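PDB 3ORF: dihydropteridine reductase from Dictyostelium discoideum, which uses NADH to reduce quinonoid dihydropteridines to tetrahydropteridines, and so probably regenerates the tetrahydrobiopterin that aromatic amino acid hydroxylases need. Local coordinates for residues Lys23-Gly29 with Asp89-Ala95; Ala95-Ser99 with Met115-Asn119; Leu142-Ala148 with Lys162-Ile168. One frame throughout, in Å; residues are numbered along the deposited sequence.

Interaction 1 of 3, residues Lys23-Gly29 with Asp89-Ala95. With NAD (nicotinamide-adenine-dinucleotide), chain E.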
loop_
_atom_site.group_PDB
_atom_site.type_symbol
_atom_site.label_atom_id
_atom_site.label_comp_id
_atom_site.label_asym_id
_atom_site.label_seq_id
_atom_site.Cartn_x
_atom_site.Cartn_y
_atom_site.Cartn_z
ATOM N N LYS A 23 20.397 -26.641 4.050
ATOM C CA LYS A 23 19.643 -25.567 3.450
ATOM C C LYS A 23 19.160 -24.584 4.512
ATOM O O LYS A 23 18.834 -24.982 5.601
ATOM C CB LYS A 23 18.496 -26.139 2.632
ATOM C CG LYS A 23 18.936 -27.153 1.549
ATOM C CD LYS A 23 19.043 -26.496 0.216
ATOM C CE LYS A 23 18.756 -27.498 -0.864
ATOM N NZ LYS A 23 19.206 -26.963 -2.174
ATOM N N ASN A 24 19.157 -23.295 4.189
ATOM C CA ASN A 24 18.685 -22.277 5.137
ATOM C C ASN A 24 17.326 -21.696 4.793
ATOM O O ASN A 24 17.076 -21.273 3.642
ATOM C CB ASN A 24 19.692 -21.138 5.255
ATOM C CG ASN A 24 21.069 -21.648 5.594
ATOM O OD1 ASN A 24 21.156 -22.593 6.327
ATOM N ND2 ASN A 24 22.139 -21.026 5.062
ATOM N N ILE A 25 16.461 -21.601 5.807
ATOM C CA ILE A 25 15.255 -20.821 5.624
ATOM C C ILE A 25 15.230 -19.652 6.595
ATOM O O ILE A 25 15.513 -19.812 7.777
ATOM C CB ILE A 25 13.961 -21.688 5.718
ATOM C CG1 ILE A 25 12.719 -20.772 5.702
ATOM C CG2 ILE A 25 13.943 -22.532 6.972
ATOM C CD1 ILE A 25 11.356 -21.515 5.909
ATOM N N LEU A 26 14.851 -18.487 6.103
ATOM C CA LEU A 26 14.731 -17.308 6.939
ATOM C C LEU A 26 13.324 -16.787 7.023
ATOM O O LEU A 26 12.628 -16.703 6.005
ATOM C CB LEU A 26 15.620 -16.222 6.388
ATOM C CG LEU A 26 15.354 -14.793 6.807
ATOM C CD1 LEU A 26 15.690 -14.666 8.188
ATOM C CD2 LEU A 26 16.386 -13.991 6.087
ATOM N N VAL A 27 12.872 -16.453 8.224
ATOM C CA VAL A 27 11.461 -16.160 8.425
ATOM C C VAL A 27 11.288 -14.841 9.206
ATOM O O VAL A 27 11.706 -14.763 10.371
ATOM C CB VAL A 27 10.732 -17.278 9.193
ATOM C CG1 VAL A 27 9.220 -16.941 9.309
ATOM C CG2 VAL A 27 10.963 -18.689 8.574
ATOM N N LEU A 28 10.693 -13.832 8.552
ATOM C CA LEU A 28 10.454 -12.514 9.174
ATOM C C LEU A 28 9.106 -12.732 9.797
ATOM O O LEU A 28 8.220 -13.329 9.140
ATOM C CB LEU A 28 10.409 -11.404 8.086
ATOM C CG LEU A 28 10.205 -9.958 8.553
ATOM C CD1 LEU A 28 11.412 -9.562 9.507
ATOM C CD2 LEU A 28 10.084 -8.954 7.320
ATOM N N GLY A 29 8.933 -12.347 11.074
ATOM C CA GLY A 29 7.726 -12.747 11.762
ATOM C C GLY A 29 7.927 -14.132 12.339
ATOM O O GLY A 29 6.949 -14.856 12.665
ATOM N N ASP A 89 17.923 -20.210 1.187
ATOM C CA ASP A 89 17.290 -20.850 0.042
ATOM C C ASP A 89 15.772 -20.564 -0.068
ATOM O O ASP A 89 15.184 -20.707 -1.164
ATOM C CB ASP A 89 17.480 -22.361 0.168
ATOM C CG ASP A 89 18.990 -22.785 0.132
ATOM O OD1 ASP A 89 19.604 -23.097 1.224
ATOM O OD2 ASP A 89 19.568 -22.724 -0.956
ATOM N N THR A 90 15.151 -20.305 1.088
ATOM C CA THR A 90 13.784 -19.947 1.198
ATOM C C THR A 90 13.637 -18.796 2.210
ATOM O O THR A 90 14.180 -18.855 3.333
ATOM C CB THR A 90 12.958 -21.100 1.700
ATOM O OG1 THR A 90 12.894 -22.112 0.692
ATOM C CG2 THR A 90 11.554 -20.607 2.049
ATOM N N PHE A 91 12.924 -17.746 1.791
ATOM C CA PHE A 91 12.591 -16.639 2.681
ATOM C C PHE A 91 11.081 -16.573 2.817
ATOM O O PHE A 91 10.363 -16.720 1.807
ATOM C CB PHE A 91 13.116 -15.306 2.141
ATOM C CG PHE A 91 12.551 -14.128 2.879
ATOM C CD1 PHE A 91 13.147 -13.679 4.061
ATOM C CD2 PHE A 91 11.338 -13.529 2.462
ATOM C CE1 PHE A 91 12.563 -12.647 4.817
ATOM C CE2 PHE A 91 10.777 -12.463 3.185
ATOM C CZ PHE A 91 11.424 -12.023 4.390
ATOM N N VAL A 92 10.561 -16.404 4.022
ATOM C CA VAL A 92 9.078 -16.307 4.202
ATOM C C VAL A 92 8.763 -15.131 5.075
ATOM O O VAL A 92 9.342 -14.989 6.151
ATOM C CB VAL A 92 8.510 -17.537 4.902
ATOM C CG1 VAL A 92 6.951 -17.358 5.144
ATOM C CG2 VAL A 92 8.774 -18.788 4.069
ATOM N N CYS A 93 7.902 -14.229 4.639
ATOM C CA CYS A 93 7.484 -13.226 5.604
ATOM C C CYS A 93 6.153 -13.606 6.216
ATOM O O CYS A 93 5.094 -13.719 5.522
ATOM C CB CYS A 93 7.398 -11.847 4.966
ATOM S SG CYS A 93 6.638 -10.539 5.993
ATOM N N ALA A 94 6.182 -13.865 7.517
ATOM C CA ALA A 94 4.947 -14.208 8.192
ATOM C C ALA A 94 4.596 -13.136 9.168
ATOM O O ALA A 94 3.784 -13.361 10.028
ATOM C CB ALA A 94 5.052 -15.555 8.917
ATOM N N ALA A 95 5.251 -11.995 9.069
ATOM C CA ALA A 95 4.986 -10.823 9.895
ATOM C C ALA A 95 3.677 -10.173 9.444
ATOM O O ALA A 95 3.292 -10.262 8.277
ATOM C CB ALA A 95 6.171 -9.788 9.742
HETATM P PA NAD E . 0.856 -13.217 14.820
HETATM O O1A NAD E . 0.383 -11.923 15.378
HETATM O O2A NAD E . 0.995 -14.419 15.687
HETATM O O5B NAD E . 2.394 -12.958 14.307
HETATM C C5B NAD E . 2.878 -11.927 13.526
HETATM C C4B NAD E . 4.361 -11.770 13.906
HETATM O O4B NAD E . 4.863 -10.655 13.113
HETATM C C3B NAD E . 4.470 -11.306 15.384
HETATM O O3B NAD E . 5.571 -11.953 15.977
HETATM C C2B NAD E . 4.901 -9.856 15.298
HETATM O O2B NAD E . 5.788 -9.508 16.374
HETATM C C1B NAD E . 5.686 -9.867 13.969
HETATM N N9A NAD E . 5.755 -8.554 13.270
HETATM C C8A NAD E . 4.736 -7.659 13.190
HETATM N N7A NAD E . 5.171 -6.640 12.432
HETATM C C5A NAD E . 6.470 -6.862 12.061
HETATM C C6A NAD E . 7.442 -6.157 11.285
HETATM N N6A NAD E . 7.189 -4.921 10.788
HETATM N N1A NAD E . 8.672 -6.712 11.083
HETATM C C2A NAD E . 8.966 -7.887 11.624
HETATM N N3A NAD E . 8.064 -8.571 12.358
HETATM C C4A NAD E . 6.831 -8.083 12.616
HETATM O O3 NAD E . -0.032 -13.453 13.540
HETATM P PN NAD E . -0.311 -14.740 12.750
HETATM O O1N NAD E . -1.665 -15.156 13.237
HETATM O O2N NAD E . 0.887 -15.676 12.676
HETATM O O5D NAD E . -0.535 -14.227 11.227
HETATM C C5D NAD E . 0.492 -14.290 10.229
HETATM C C4D NAD E . 0.054 -13.532 8.960
HETATM O O4D NAD E . -1.315 -13.885 8.627
HETATM C C3D NAD E . 0.062 -12.001 9.028
HETATM O O3D NAD E . 0.827 -11.544 7.857
HETATM C C2D NAD E . -1.412 -11.596 8.879
HETATM O O2D NAD E . -1.428 -10.316 8.228
HETATM C C1D NAD E . -1.817 -12.721 7.900
HETATM N N1N NAD E . -3.166 -13.068 7.258
HETATM C C2N NAD E . -4.229 -13.844 7.901
HETATM C C3N NAD E . -5.425 -14.097 7.142
HETATM C C7N NAD E . -6.632 -14.916 7.677
HETATM O O7N NAD E . -7.791 -14.499 7.489
HETATM N N7N NAD E . -6.302 -16.089 8.258
HETATM C C4N NAD E . -5.542 -13.631 5.810
HETATM C C5N NAD E . -4.500 -12.919 5.204
HETATM C C6N NAD E . -3.344 -12.646 5.917
#
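The adenosine end of the NAD site rests on two parallel strands, where Leu28 and Cys93 are partners with their side chains on one face and Ala95 follows just past the strand. From Leu26 onward the backbone bonds follow the regular parallel pattern: Leu26 N to Thr90 O, Val92 N to Leu26 O, Leu28 N to Val92 O, and finally Ala94 N to Leu28 O at 2.7 Å. At the other end Asp89 grips Asn24 twice. Its OD1 accepts Asn24 N at 3.0 Å through the anti lone pair, while Asp89 N donates to Asn24 O; OD2 turns to Asn135. The Lys23 and Asp89 side chains cross at about a right angle, Lys23 NZ stopping 4.4 Å from Asp89 OD2, too far for a salt bridge.

These are the first and fourth strands of a Rossmann fold, neighbours at the middle of the sheet, with axes 4.7 Å apart and 13° from parallel. One face carries Ile25, Thr90, Val27 and Val92; helix 33-44 covers Ile25 and Val27. On the other, Phe91 has CG anti to the backbone N (chi1 168°), which lays one side of the ring along Leu26 and Leu28 of the neighbouring strand: CD1 lies 3.7 Å from Leu26 CG, and CZ reaches Leu28 CB. Leu26 CD2 lies at the ring edge, in its plane. Gly29 sits where any CB would run into Ala95 N. At the strand end Leu28 CD1 touches adenine C2A of NAD at 3.6 Å; beyond it Ala95 CB packs on adenine C4A at 3.4 Å, and Ala95 O accepts O3D of the nicotinamide ribose.

Interaction 2 of 3, residues Ala95-Ser99 with Met115-Asn119. With NAD (nicotinamide-adenine-dinucleotide), chain E.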
loop_
_atom_site.group_PDB
_atom_site.type_symbol
_atom_site.label_atom_id
_atom_site.label_comp_id
_atom_site.label_asym_id
_atom_site.label_seq_id
_atom_site.Cartn_x
_atom_site.Cartn_y
_atom_site.Cartn_z
ATOM N N ALA A 95 5.251 -11.995 9.069
ATOM C CA ALA A 95 4.986 -10.823 9.895
ATOM C C ALA A 95 3.677 -10.173 9.444
ATOM O O ALA A 95 3.292 -10.262 8.277
ATOM C CB ALA A 95 6.171 -9.788 9.742
ATOM N N GLY A 96 3.017 -9.488 10.335
ATOM C CA GLY A 96 1.840 -8.719 9.925
ATOM C C GLY A 96 0.886 -8.615 11.119
ATOM O O GLY A 96 1.251 -8.962 12.250
ATOM N N GLY A 97 -0.329 -8.181 10.866
ATOM C CA GLY A 97 -1.320 -7.969 11.932
ATOM C C GLY A 97 -2.633 -7.659 11.238
ATOM O O GLY A 97 -2.643 -7.253 10.066
ATOM N N TRP A 98 -3.729 -7.784 11.982
ATOM C CA TRP A 98 -5.028 -7.314 11.539
ATOM C C TRP A 98 -5.653 -6.244 12.454
ATOM O O TRP A 98 -5.598 -6.337 13.661
ATOM C CB TRP A 98 -5.997 -8.519 11.341
ATOM C CG TRP A 98 -7.337 -8.038 10.746
ATOM C CD1 TRP A 98 -7.621 -7.879 9.423
ATOM C CD2 TRP A 98 -8.499 -7.601 11.460
ATOM N NE1 TRP A 98 -8.902 -7.417 9.265
ATOM C CE2 TRP A 98 -9.461 -7.243 10.506
ATOM C CE3 TRP A 98 -8.824 -7.509 12.812
ATOM C CZ2 TRP A 98 -10.721 -6.762 10.856
ATOM C CZ3 TRP A 98 -10.103 -7.069 13.171
ATOM C CH2 TRP A 98 -11.019 -6.669 12.205
ATOM N N SER A 99 -6.263 -5.239 11.875
ATOM C CA SER A 99 -7.066 -4.269 12.635
ATOM C C SER A 99 -8.178 -3.860 11.726
ATOM O O SER A 99 -7.924 -3.765 10.518
ATOM C CB SER A 99 -6.277 -2.978 12.911
ATOM O OG SER A 99 -5.564 -3.059 14.130
ATOM N N MET A 115 -1.412 -0.868 10.663
ATOM C CA MET A 115 -1.362 -1.815 9.521
ATOM C C MET A 115 -0.129 -1.448 8.671
ATOM O O MET A 115 0.510 -2.322 8.131
ATOM C CB MET A 115 -2.634 -1.739 8.683
ATOM C CG MET A 115 -3.987 -2.274 9.403
ATOM S SD MET A 115 -3.773 -3.985 9.890
ATOM C CE MET A 115 -3.014 -3.761 11.537
ATOM N N ILE A 116 0.186 -0.146 8.552
ATOM C CA ILE A 116 1.391 0.244 7.842
ATOM C C ILE A 116 2.604 -0.386 8.534
ATOM O O ILE A 116 3.392 -1.053 7.910
ATOM C CB ILE A 116 1.516 1.742 7.729
ATOM C CG1 ILE A 116 0.551 2.241 6.650
ATOM C CG2 ILE A 116 2.983 2.121 7.354
ATOM C CD1 ILE A 116 0.410 3.765 6.527
ATOM N N ASP A 117 2.713 -0.246 9.838
ATOM C CA ASP A 117 3.914 -0.726 10.535
ATOM C C ASP A 117 4.042 -2.251 10.548
ATOM O O ASP A 117 5.136 -2.810 10.503
ATOM C CB ASP A 117 3.873 -0.205 11.986
ATOM C CG ASP A 117 4.169 1.352 12.094
ATOM O OD1 ASP A 117 4.684 2.007 11.156
ATOM O OD2 ASP A 117 3.877 1.903 13.167
ATOM N N MET A 118 2.916 -2.934 10.734
ATOM C CA MET A 118 2.933 -4.372 10.827
ATOM C C MET A 118 2.962 -5.047 9.449
ATOM O O MET A 118 3.684 -6.031 9.256
ATOM C CB MET A 118 1.714 -4.857 11.625
ATOM C CG MET A 118 1.929 -4.764 13.158
ATOM S SD MET A 118 0.544 -5.558 14.030
ATOM C CE MET A 118 -0.375 -4.122 14.642
ATOM N N ASN A 119 2.138 -4.613 8.501
ATOM C CA ASN A 119 2.128 -5.341 7.203
ATOM C C ASN A 119 3.025 -4.705 6.110
ATOM O O ASN A 119 3.719 -5.427 5.408
ATOM C CB ASN A 119 0.741 -5.513 6.664
ATOM C CG ASN A 119 -0.223 -6.148 7.686
ATOM O OD1 ASN A 119 0.036 -7.203 8.253
ATOM N ND2 ASN A 119 -1.348 -5.517 7.867
HETATM P PA NAD E . 0.856 -13.217 14.820
HETATM O O1A NAD E . 0.383 -11.923 15.378
HETATM O O2A NAD E . 0.995 -14.419 15.687
HETATM O O5B NAD E . 2.394 -12.958 14.307
HETATM C C5B NAD E . 2.878 -11.927 13.526
HETATM C C4B NAD E . 4.361 -11.770 13.906
HETATM O O4B NAD E . 4.863 -10.655 13.113
HETATM C C3B NAD E . 4.470 -11.306 15.384
HETATM O O3B NAD E . 5.571 -11.953 15.977
HETATM C C2B NAD E . 4.901 -9.856 15.298
HETATM O O2B NAD E . 5.788 -9.508 16.374
HETATM C C1B NAD E . 5.686 -9.867 13.969
HETATM N N9A NAD E . 5.755 -8.554 13.270
HETATM C C8A NAD E . 4.736 -7.659 13.190
HETATM N N7A NAD E . 5.171 -6.640 12.432
HETATM C C5A NAD E . 6.470 -6.862 12.061
HETATM C C6A NAD E . 7.442 -6.157 11.285
HETATM N N6A NAD E . 7.189 -4.921 10.788
HETATM N N1A NAD E . 8.672 -6.712 11.083
HETATM C C2A NAD E . 8.966 -7.887 11.624
HETATM N N3A NAD E . 8.064 -8.571 12.358
HETATM C C4A NAD E . 6.831 -8.083 12.616
HETATM O O3 NAD E . -0.032 -13.453 13.540
HETATM P PN NAD E . -0.311 -14.740 12.750
HETATM O O1N NAD E . -1.665 -15.156 13.237
HETATM O O2N NAD E . 0.887 -15.676 12.676
HETATM O O5D NAD E . -0.535 -14.227 11.227
HETATM C C5D NAD E . 0.492 -14.290 10.229
HETATM C C4D NAD E . 0.054 -13.532 8.960
HETATM O O4D NAD E . -1.315 -13.885 8.627
HETATM C C3D NAD E . 0.062 -12.001 9.028
HETATM O O3D NAD E . 0.827 -11.544 7.857
HETATM C C2D NAD E . -1.412 -11.596 8.879
HETATM O O2D NAD E . -1.428 -10.316 8.228
HETATM C C1D NAD E . -1.817 -12.721 7.900
HETATM N N1N NAD E . -3.166 -13.068 7.258
HETATM C C2N NAD E . -4.229 -13.844 7.901
HETATM C C3N NAD E . -5.425 -14.097 7.142
HETATM C C7N NAD E . -6.632 -14.916 7.677
HETATM O O7N NAD E . -7.791 -14.499 7.489
HETATM N N7N NAD E . -6.302 -16.089 8.258
HETATM C C4N NAD E . -5.542 -13.631 5.810
HETATM C C5N NAD E . -4.500 -12.919 5.204
HETATM C C6N NAD E . -3.344 -12.646 5.917
#
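Ala95 leads the chain out from the sheet, its carbonyl carbon 4.1 Å from Met118 O on the helix. Gly96 then passes close over the helix backbone, and its CA makes a C-H...O contact of 3.3 Å with Met118 O. A side chain on Gly96 would strike NAD O3D, so the bare backbone lets loop and cofactor lie together. Gly97 comes next and meets the Asn119 amide with both its polar backbone atoms. Its N donates to OD1 at 2.8 Å, although the position of that oxygen is less certain, and its O accepts ND2 at 3.1 Å. The accepting carbonyl oxygen lies almost in the amide plane of Asn119, only 3° out of it, which, with the less certain OD1 bond, would hold the amide in its rotation. Were Asn119 an alanine, Gly97 N and O would probably lose both partners and the loop would be held less firmly against the helix.

In the short-chain dehydrogenase/reductase fold this is the loop following the fourth strand, and helix 108-133 packs beside it with an asparagine facing the cofactor. The same helix receives the adenine: Asp117 O accepts N6A of NAD at 3.0 Å, and Met118 CG lies 3.8 Å from N7A. Met118 SD, further out, rests 3.7 Å from Gly97 CA. Trp98 turns its ring off the helix to stack edge-to-face with Tyr158, the predicted proton acceptor. At Ser99 the loop meets Met115, whose chain bends at chi2 and chi3 (-59° and 87°) and so brings CE to 3.6 Å from Ser99 CB.

Interaction 3 of 3, residues Leu142-Ala148 with Lys162-Ile168. With NAD (nicotinamide-adenine-dinucleotide), chain E.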
loop_
_atom_site.group_PDB
_atom_site.type_symbol
_atom_site.label_atom_id
_atom_site.label_comp_id
_atom_site.label_asym_id
_atom_site.label_seq_id
_atom_site.Cartn_x
_atom_site.Cartn_y
_atom_site.Cartn_z
ATOM N N LEU A 142 5.811 -13.864 0.364
ATOM C CA LEU A 142 5.132 -12.963 1.287
ATOM C C LEU A 142 3.714 -13.465 1.598
ATOM O O LEU A 142 3.025 -14.013 0.724
ATOM C CB LEU A 142 5.063 -11.538 0.698
ATOM C CG LEU A 142 6.377 -10.871 0.283
ATOM C CD1 LEU A 142 6.213 -9.369 -0.115
ATOM C CD2 LEU A 142 7.294 -10.980 1.514
ATOM N N THR A 143 3.259 -13.242 2.834
ATOM C CA THR A 143 1.851 -13.457 3.230
ATOM C C THR A 143 0.962 -12.248 2.825
ATOM O O THR A 143 1.136 -11.097 3.340
ATOM C CB THR A 143 1.734 -13.740 4.714
ATOM O OG1 THR A 143 2.641 -14.845 5.025
ATOM C CG2 THR A 143 0.311 -14.241 5.009
ATOM N N GLY A 144 0.019 -12.501 1.896
ATOM C CA GLY A 144 -0.883 -11.425 1.458
ATOM C C GLY A 144 -2.219 -11.618 2.167
ATOM O O GLY A 144 -2.265 -12.115 3.325
ATOM N N ALA A 145 -3.330 -11.322 1.466
ATOM C CA ALA A 145 -4.632 -11.685 2.018
ATOM C C ALA A 145 -5.622 -11.965 0.963
ATOM O O ALA A 145 -5.795 -11.180 0.069
ATOM C CB ALA A 145 -5.164 -10.621 3.017
ATOM N N SER A 146 -6.337 -13.070 1.072
ATOM C CA SER A 146 -7.419 -13.313 0.096
ATOM C C SER A 146 -8.454 -12.197 0.058
ATOM O O SER A 146 -8.972 -11.798 -1.020
ATOM C CB SER A 146 -8.090 -14.591 0.443
ATOM O OG SER A 146 -8.820 -14.956 -0.672
ATOM N N ALA A 147 -8.809 -11.660 1.208
ATOM C CA ALA A 147 -9.869 -10.643 1.210
ATOM C C ALA A 147 -9.432 -9.385 0.441
ATOM O O ALA A 147 -10.264 -8.703 -0.087
ATOM C CB ALA A 147 -10.282 -10.239 2.706
ATOM N N ALA A 148 -8.139 -9.066 0.414
ATOM C CA ALA A 148 -7.665 -7.897 -0.343
ATOM C C ALA A 148 -7.757 -8.063 -1.828
ATOM O O ALA A 148 -7.569 -7.115 -2.511
ATOM C CB ALA A 148 -6.230 -7.550 0.015
ATOM N N LYS A 162 -2.392 -4.749 2.487
ATOM C CA LYS A 162 -2.312 -6.034 1.808
ATOM C C LYS A 162 -2.335 -5.894 0.264
ATOM O O LYS A 162 -1.691 -6.684 -0.440
ATOM C CB LYS A 162 -3.462 -6.965 2.212
ATOM C CG LYS A 162 -3.314 -7.524 3.628
ATOM C CD LYS A 162 -1.870 -7.878 3.940
ATOM C CE LYS A 162 -1.746 -8.905 5.121
ATOM N NZ LYS A 162 -0.467 -9.601 5.046
ATOM N N ALA A 163 -3.073 -4.918 -0.270
ATOM C CA ALA A 163 -3.041 -4.751 -1.701
ATOM C C ALA A 163 -1.632 -4.308 -2.056
ATOM O O ALA A 163 -1.116 -4.670 -3.101
ATOM C CB ALA A 163 -4.121 -3.678 -2.246
ATOM N N ALA A 164 -0.990 -3.517 -1.186
ATOM C CA ALA A 164 0.349 -3.064 -1.565
ATOM C C ALA A 164 1.276 -4.287 -1.513
ATOM O O ALA A 164 2.178 -4.427 -2.329
ATOM C CB ALA A 164 0.849 -2.002 -0.551
ATOM N N THR A 165 1.081 -5.133 -0.502
ATOM C CA THR A 165 1.892 -6.377 -0.381
ATOM C C THR A 165 1.809 -7.209 -1.636
ATOM O O THR A 165 2.819 -7.740 -2.106
ATOM C CB THR A 165 1.465 -7.220 0.795
ATOM O OG1 THR A 165 1.528 -6.407 1.962
ATOM C CG2 THR A 165 2.370 -8.400 0.946
ATOM N N HIS A 166 0.582 -7.306 -2.188
ATOM C CA HIS A 166 0.388 -8.133 -3.392
ATOM C C HIS A 166 1.197 -7.520 -4.549
ATOM O O HIS A 166 1.715 -8.224 -5.389
ATOM C CB HIS A 166 -1.120 -8.206 -3.814
ATOM C CG HIS A 166 -1.985 -8.932 -2.808
ATOM N ND1 HIS A 166 -3.366 -8.868 -2.817
ATOM C CD2 HIS A 166 -1.658 -9.754 -1.772
ATOM C CE1 HIS A 166 -3.849 -9.577 -1.806
ATOM N NE2 HIS A 166 -2.835 -10.109 -1.145
ATOM N N HIS A 167 1.199 -6.210 -4.640
ATOM C CA HIS A 167 1.883 -5.524 -5.793
ATOM C C HIS A 167 3.407 -5.752 -5.639
ATOM O O HIS A 167 4.110 -5.937 -6.625
ATOM C CB HIS A 167 1.512 -4.054 -5.755
ATOM C CG HIS A 167 2.043 -3.250 -6.894
ATOM N ND1 HIS A 167 1.282 -2.967 -8.026
ATOM C CD2 HIS A 167 3.244 -2.620 -7.066
ATOM C CE1 HIS A 167 2.006 -2.224 -8.849
ATOM N NE2 HIS A 167 3.204 -2.020 -8.306
ATOM N N ILE A 168 3.911 -5.792 -4.409
ATOM C CA ILE A 168 5.352 -5.993 -4.196
ATOM C C ILE A 168 5.810 -7.383 -4.670
ATOM O O ILE A 168 6.792 -7.566 -5.398
ATOM C CB ILE A 168 5.715 -5.840 -2.689
ATOM C CG1 ILE A 168 5.593 -4.376 -2.265
ATOM C CG2 ILE A 168 7.167 -6.321 -2.411
ATOM C CD1 ILE A 168 5.481 -4.216 -0.673
HETATM P PA NAD E . 0.856 -13.217 14.820
HETATM O O1A NAD E . 0.383 -11.923 15.378
HETATM O O2A NAD E . 0.995 -14.419 15.687
HETATM O O5B NAD E . 2.394 -12.958 14.307
HETATM C C5B NAD E . 2.878 -11.927 13.526
HETATM C C4B NAD E . 4.361 -11.770 13.906
HETATM O O4B NAD E . 4.863 -10.655 13.113
HETATM C C3B NAD E . 4.470 -11.306 15.384
HETATM O O3B NAD E . 5.571 -11.953 15.977
HETATM C C2B NAD E . 4.901 -9.856 15.298
HETATM O O2B NAD E . 5.788 -9.508 16.374
HETATM C C1B NAD E . 5.686 -9.867 13.969
HETATM N N9A NAD E . 5.755 -8.554 13.270
HETATM C C8A NAD E . 4.736 -7.659 13.190
HETATM N N7A NAD E . 5.171 -6.640 12.432
HETATM C C5A NAD E . 6.470 -6.862 12.061
HETATM C C6A NAD E . 7.442 -6.157 11.285
HETATM N N6A NAD E . 7.189 -4.921 10.788
HETATM N N1A NAD E . 8.672 -6.712 11.083
HETATM C C2A NAD E . 8.966 -7.887 11.624
HETATM N N3A NAD E . 8.064 -8.571 12.358
HETATM C C4A NAD E . 6.831 -8.083 12.616
HETATM O O3 NAD E . -0.032 -13.453 13.540
HETATM P PN NAD E . -0.311 -14.740 12.750
HETATM O O1N NAD E . -1.665 -15.156 13.237
HETATM O O2N NAD E . 0.887 -15.676 12.676
HETATM O O5D NAD E . -0.535 -14.227 11.227
HETATM C C5D NAD E . 0.492 -14.290 10.229
HETATM C C4D NAD E . 0.054 -13.532 8.960
HETATM O O4D NAD E . -1.315 -13.885 8.627
HETATM C C3D NAD E . 0.062 -12.001 9.028
HETATM O O3D NAD E . 0.827 -11.544 7.857
HETATM C C2D NAD E . -1.412 -11.596 8.879
HETATM O O2D NAD E . -1.428 -10.316 8.228
HETATM C C1D NAD E . -1.817 -12.721 7.900
HETATM N N1N NAD E . -3.166 -13.068 7.258
HETATM C C2N NAD E . -4.229 -13.844 7.901
HETATM C C3N NAD E . -5.425 -14.097 7.142
HETATM C C7N NAD E . -6.632 -14.916 7.677
HETATM O O7N NAD E . -7.791 -14.499 7.489
HETATM N N7N NAD E . -6.302 -16.089 8.258
HETATM C C4N NAD E . -5.542 -13.631 5.810
HETATM C C5N NAD E . -4.500 -12.919 5.204
HETATM C C6N NAD E . -3.344 -12.646 5.917
#
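Lys162 reaches from helix 156-172 to the end of strand 138-143, a strand-to-helix packing beside the predicted SDR active site. Lys162 and the predicted proton acceptor Tyr158 have the four-residue spacing of this family's Tyr-X-X-X-Lys motif. Starting at the helix, Lys162 CB meets the methyl of Ala148 at 3.6 Å. CG passes Ala145 CB at 3.7 Å, and the bend at chi2 (-39°) turns the rest of the chain along the backbone of Gly144, with CD beside its carbonyl carbon. CE then comes within 3.4 Å of the ribose hydroxyl O2D of NAD. The tip, NZ, donates to Thr143 O at 2.8 Å from well above the carbonyl plane, 44° out of it, and also bonds to O2D. NZ thus links the strand end to the nicotinamide ribose, the second bond being weak.

One turn further along the helix, His166 comes at the loop ring-edge first. Its NE2 accepts Ala145 N in a nearly straight bond, 170° at the hydrogen and close to the ring plane; NE2 is therefore the unprotonated ring nitrogen in this bond. One ring face is backed by Lys162 O. Toward the sheet, packing is apolar: Leu142 CD1 lies against Thr165 CG2 and, at about a right angle between the side chains, Ile168. The outer side of this helix packs on the second subunit, where His167 bonds to Thr152 of that chain. Beside the nicotinamide, Ala145 CB lies 3.2 Å from C5N of the ring.

In the fold
Along the chain the three contacts follow in series within one Rossmann domain, and NAD touches all of them. Interactions 1 and 2 meet at Ala95, where strand 88-93 runs out into the loop before helix 108-133, though their centres lie about 17 Å apart. The centre of interaction 3 is also about 17 Å from that of interaction 1, but it joins the same sheet through the neighbouring strand 138-143: Cys93 O bonds to Thr143 OG1, and Leu142 packs on Phe91 and Cys93. Interactions 2 and 3, about 11 Å apart at their centres, touch where Asn119 nears Lys162. Together they line the cofactor from adenine to nicotinamide, and helix 156-172, which supplies Lys162, also packs on the second subunit.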